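Local coordinates for protein cellulase CEL9M (Clostridium cellulolyticum, PDB 1IA6) that probably hydrolyses internal beta-1,4-glucosidic linkages in cellulose and related beta-glucans, as a family 9 endoglucanase that carries bound metal ions, at residues A[92-95]-A[96-100]; A[161-164]-A[165-169]. All blocks are in the same frame, centred on the assembly; numbering follows the deposited sequence.

In the fold
Contact 1 lies near the start of helix 91-107 and contact 2 at the end of helix 152-169. Their centres are about 12 Å apart, and the two helices touch. Met165 CE comes 3.7 Å from Lys99 N. Tyr169 OH lies 3.7 Å from Lys99 CD, and Leu95 CD2 packs on Tyr169 CD1 at 4.1 Å. Both contacts also meet helix 64-80. The side chain of Gln97 is about 12 Å from that of the zinc ligand Cys22. The side chain of Ala161 is about 11 Å from that of the calcium ligand Asp212. Neither contact includes a metal ligand or the predicted active-site residues Asp401 and Glu410; both contacts are part of the helical scaffold of the catalytic module.

Contact 1. Residues A[92-95]-A[96-100]; sequences TKML and QQLKY
Lys93 and Gln96 meet across one turn of helix 91-107 and share a water. The water accepts from Lys93 NZ at 3.2 Å and donates to Gln96 OE1 at 2.8 Å. Lys93 NZ has a second partner, a salt bridge to Asp18. Gln96 NE2 is bonded to Asn29. The Lys93 chain bends at chi2 (64°), which takes it across the Gln96 side chain at about a right angle and obliquely across that of Gln97. Its CD lies 3.6 Å from Gln96 OE1, and its CE lies 3.8 Å from Gln97 NE2. The buried Gln97 amide is satisfied from outside. OE1 accepts from Lys21, and NE2 donates to Ile14 O and Asp18. Asp18 thus receives both Lys93 and Gln97. Lys99 NZ forms a salt bridge with Asp103.

The backbone groups are paired in the i to i+4 pattern. Gln96 N binds Thr92 O, and Gln97 N binds Lys93 O at 3.0 Å. Leu98 N binds Met94 O, and Lys99 N binds Leu95 O at 2.9 Å. On the buried side, Met94 CG meets Leu98 CD1 at 4.1 Å, and both residues pack on Leu74 of helix 64-80. The arrangement is that of an amphipathic alpha-helix in the alpha-barrel catalytic module of family 9.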
loop_
_atom_site.group_PDB
_atom_site.type_symbol
_atom_site.label_atom_id
_atom_site.label_comp_id
_atom_site.label_asym_id
_atom_site.label_seq_id
_atom_site.Cartn_x
_atom_site.Cartn_y
_atom_site.Cartn_z
ATOM N N THR A 92 16.240 -5.193 7.113
ATOM C CA THR A 92 15.748 -5.948 8.259
ATOM C C THR A 92 14.387 -5.461 8.742
ATOM O O THR A 92 13.480 -6.264 8.961
ATOM C CB THR A 92 16.741 -5.881 9.431
ATOM O OG1 THR A 92 17.991 -6.448 9.024
ATOM C CG2 THR A 92 16.202 -6.649 10.630
ATOM N N LYS A 93 14.248 -4.151 8.911
ATOM C CA LYS A 93 12.991 -3.576 9.374
ATOM C C LYS A 93 11.901 -3.803 8.328
ATOM O O LYS A 93 10.774 -4.158 8.663
ATOM C CB LYS A 93 13.164 -2.074 9.634
ATOM C CG LYS A 93 11.944 -1.389 10.247
ATOM C CD LYS A 93 11.629 -1.938 11.633
ATOM C CE LYS A 93 10.449 -1.204 12.253
ATOM N NZ LYS A 93 10.123 -1.687 13.625
ATOM N N MET A 94 12.246 -3.606 7.060
ATOM C CA MET A 94 11.288 -3.803 5.978
ATOM C C MET A 94 10.726 -5.226 6.009
ATOM O O MET A 94 9.518 -5.428 5.874
ATOM C CB MET A 94 11.961 -3.541 4.628
ATOM C CG MET A 94 11.038 -3.694 3.439
ATOM S SD MET A 94 9.776 -2.400 3.379
ATOM C CE MET A 94 9.357 -2.457 1.654
ATOM N N LEU A 95 11.602 -6.212 6.184
ATOM C CA LEU A 95 11.169 -7.605 6.230
ATOM C C LEU A 95 10.245 -7.865 7.411
ATOM O O LEU A 95 9.321 -8.675 7.319
ATOM C CB LEU A 95 12.382 -8.543 6.278
ATOM C CG LEU A 95 13.129 -8.646 4.944
ATOM C CD1 LEU A 95 14.421 -9.431 5.124
ATOM C CD2 LEU A 95 12.235 -9.311 3.916
ATOM N N GLN A 96 10.488 -7.179 8.522
ATOM C CA GLN A 96 9.634 -7.342 9.686
ATOM C C GLN A 96 8.230 -6.812 9.379
ATOM O O GLN A 96 7.242 -7.444 9.741
ATOM C CB GLN A 96 10.220 -6.603 10.890
ATOM C CG GLN A 96 11.634 -7.053 11.233
ATOM C CD GLN A 96 12.134 -6.482 12.544
ATOM O OE1 GLN A 96 11.956 -5.298 12.822
ATOM N NE2 GLN A 96 12.774 -7.323 13.351
ATOM N N GLN A 97 8.141 -5.668 8.704
ATOM C CA GLN A 97 6.836 -5.089 8.372
ATOM C C GLN A 97 6.083 -6.034 7.447
ATOM O O GLN A 97 4.883 -6.261 7.610
ATOM C CB GLN A 97 6.995 -3.727 7.681
ATOM C CG GLN A 97 7.918 -2.742 8.397
ATOM C CD GLN A 97 7.497 -2.467 9.826
ATOM O OE1 GLN A 97 7.348 -3.388 10.629
ATOM N NE2 GLN A 97 7.313 -1.194 10.156
ATOM N N LEU A 98 6.801 -6.592 6.480
ATOM C CA LEU A 98 6.196 -7.513 5.526
ATOM C C LEU A 98 5.723 -8.806 6.183
ATOM O O LEU A 98 4.620 -9.279 5.912
ATOM C CB LEU A 98 7.185 -7.827 4.398
ATOM C CG LEU A 98 7.427 -6.653 3.445
ATOM C CD1 LEU A 98 8.659 -6.905 2.593
ATOM C CD2 LEU A 98 6.199 -6.461 2.572
ATOM N N LYS A 99 6.544 -9.377 7.056
ATOM C CA LYS A 99 6.147 -10.618 7.704
ATOM C C LYS A 99 4.935 -10.407 8.604
ATOM O O LYS A 99 4.140 -11.329 8.810
ATOM C CB LYS A 99 7.300 -11.217 8.511
ATOM C CG LYS A 99 7.039 -12.674 8.904
ATOM C CD LYS A 99 8.256 -13.328 9.534
ATOM C CE LYS A 99 8.039 -14.826 9.737
ATOM N NZ LYS A 99 6.860 -15.103 10.602
ATOM N N TYR A 100 4.778 -9.197 9.135
ATOM C CA TYR A 100 3.628 -8.928 9.988
ATOM C C TYR A 100 2.367 -9.018 9.124
ATOM O O TYR A 100 1.305 -9.427 9.601
ATOM C CB TYR A 100 3.728 -7.546 10.631
ATOM C CG TYR A 100 2.981 -7.454 11.947
ATOM C CD1 TYR A 100 3.521 -7.998 13.113
ATOM C CD2 TYR A 100 1.727 -6.853 12.021
ATOM C CE1 TYR A 100 2.830 -7.945 14.325
ATOM C CE2 TYR A 100 1.023 -6.793 13.229
ATOM C CZ TYR A 100 1.580 -7.342 14.374
ATOM O OH TYR A 100 0.886 -7.303 15.568
HETATM O O HOH W 1 9.282 -4.783 13.360
#

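Contact 2. Residues A[161-164]-A[165-169]; sequences ALTL and MYLNY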
loop_
_atom_site.group_PDB
_atom_site.type_symbol
_atom_site.label_atom_id
_atom_site.label_comp_id
_atom_site.label_asym_id
_atom_site.label_seq_id
_atom_site.Cartn_x
_atom_site.Cartn_y
_atom_site.Cartn_z
ATOM N N ALA A 161 1.062 -10.504 -2.771
ATOM C CA ALA A 161 1.856 -10.145 -1.600
ATOM C C ALA A 161 2.579 -11.374 -1.055
ATOM O O ALA A 161 3.731 -11.285 -0.626
ATOM C CB ALA A 161 0.955 -9.547 -0.517
ATOM N N LEU A 162 1.895 -12.517 -1.068
ATOM C CA LEU A 162 2.467 -13.764 -0.565
ATOM C C LEU A 162 3.540 -14.322 -1.499
ATOM O O LEU A 162 4.546 -14.866 -1.040
ATOM C CB LEU A 162 1.363 -14.802 -0.346
ATOM C CG LEU A 162 0.453 -14.529 0.858
ATOM C CD1 LEU A 162 -0.759 -15.452 0.814
ATOM C CD2 LEU A 162 1.243 -14.721 2.152
ATOM N N THR A 163 3.329 -14.188 -2.804
ATOM C CA THR A 163 4.315 -14.668 -3.770
ATOM C C THR A 163 5.564 -13.802 -3.669
ATOM O O THR A 163 6.687 -14.298 -3.738
ATOM C CB THR A 163 3.777 -14.596 -5.207
ATOM O OG1 THR A 163 2.609 -15.414 -5.314
ATOM C CG2 THR A 163 4.834 -15.095 -6.204
ATOM N N LEU A 164 5.369 -12.498 -3.508
ATOM C CA LEU A 164 6.512 -11.602 -3.382
ATOM C C LEU A 164 7.279 -11.925 -2.105
ATOM O O LEU A 164 8.504 -11.815 -2.069
ATOM C CB LEU A 164 6.051 -10.143 -3.401
ATOM C CG LEU A 164 5.873 -9.621 -4.830
ATOM C CD1 LEU A 164 4.973 -8.388 -4.863
ATOM C CD2 LEU A 164 7.246 -9.319 -5.408
ATOM N N MET A 165 6.571 -12.341 -1.058
ATOM C CA MET A 165 7.256 -12.691 0.181
ATOM C C MET A 165 8.106 -13.940 -0.073
ATOM O O MET A 165 9.233 -14.043 0.414
ATOM C CB MET A 165 6.258 -12.950 1.316
ATOM C CG MET A 165 6.934 -13.119 2.674
ATOM S SD MET A 165 7.958 -11.682 3.092
ATOM C CE MET A 165 8.115 -11.860 4.864
ATOM N N TYR A 166 7.569 -14.888 -0.838
ATOM C CA TYR A 166 8.328 -16.093 -1.159
ATOM C C TYR A 166 9.623 -15.664 -1.850
ATOM O O TYR A 166 10.709 -16.119 -1.496
ATOM C CB TYR A 166 7.530 -17.005 -2.097
ATOM C CG TYR A 166 8.382 -18.012 -2.846
ATOM C CD1 TYR A 166 8.918 -19.126 -2.197
ATOM C CD2 TYR A 166 8.682 -17.829 -4.199
ATOM C CE1 TYR A 166 9.740 -20.034 -2.878
ATOM C CE2 TYR A 166 9.502 -18.731 -4.891
ATOM C CZ TYR A 166 10.027 -19.829 -4.219
ATOM O OH TYR A 166 10.851 -20.713 -4.881
ATOM N N LEU A 167 9.498 -14.770 -2.827
ATOM C CA LEU A 167 10.655 -14.288 -3.577
ATOM C C LEU A 167 11.643 -13.503 -2.717
ATOM O O LEU A 167 12.852 -13.619 -2.899
ATOM C CB LEU A 167 10.194 -13.419 -4.749
ATOM C CG LEU A 167 9.391 -14.149 -5.832
ATOM C CD1 LEU A 167 8.747 -13.142 -6.781
ATOM C CD2 LEU A 167 10.311 -15.104 -6.584
ATOM N N ASN A 168 11.128 -12.716 -1.777
ATOM C CA ASN A 168 11.981 -11.903 -0.913
ATOM C C ASN A 168 12.486 -12.603 0.350
ATOM O O ASN A 168 13.431 -12.132 0.977
ATOM C CB ASN A 168 11.243 -10.626 -0.468
ATOM C CG ASN A 168 10.943 -9.676 -1.615
ATOM O OD1 ASN A 168 11.765 -9.485 -2.505
ATOM N ND2 ASN A 168 9.762 -9.056 -1.582
ATOM N N TYR A 169 11.875 -13.726 0.713
ATOM C CA TYR A 169 12.241 -14.418 1.950
ATOM C C TYR A 169 12.846 -15.817 1.805
ATOM O O TYR A 169 13.316 -16.393 2.790
ATOM C CB TYR A 169 10.992 -14.507 2.835
ATOM C CG TYR A 169 11.240 -14.393 4.323
ATOM C CD1 TYR A 169 11.772 -13.228 4.874
ATOM C CD2 TYR A 169 10.886 -15.428 5.186
ATOM C CE1 TYR A 169 11.938 -13.094 6.251
ATOM C CE2 TYR A 169 11.048 -15.304 6.564
ATOM C CZ TYR A 169 11.573 -14.134 7.087
ATOM O OH TYR A 169 11.713 -14.000 8.449
#
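Leu164 and Asn168 meet one turn apart, near the end of helix 152-169. Asn168 N donates to Leu164 O at 2.8 Å. The other backbone bonds follow the same i to i+4 pattern. Met165 N binds Ala161 O at 3.1 Å, Tyr166 N binds Leu162 O, and Leu167 N binds Thr163 O at 3.0 Å. The first of these is the most bent, with an N-H...O angle of 141°. At the last turn, Tyr169 N gives only weak bonds to Met165 O and Tyr166 O.

Two polar side chains find their partners elsewhere. Asn168 has CG beside its own backbone N (chi1 -66°), which folds the amide back over Leu164 O. ND2 is 3.1 Å from that oxygen, but the angle is poor for a bond. It donates instead to Gly75 O of helix 64-80. Thr163 OG1 is bonded to Ser159 O within the same helix.

Leu164 CD2 and Leu167 CD1 form an apolar pair at 4.3 Å. Met165 bends at chi2 (56°), and its CE lies over one face of the Tyr169 ring, 3.9 Å above the plane and offset toward the rim. Two side chains pack against a backbone carbonyl, that of Thr163. Leu167 CG sits 3.4 Å from Thr163 O. Tyr166 turns a ring edge to Thr163 O, with CB 3.3 Å from it.

Different sides of the helix meet helices 64-80, 91-107, 174-193 and 210-224. This is a largely buried alpha-helix packed among its neighbours, in keeping with the alpha-barrel fold of family 9 glycoside hydrolases.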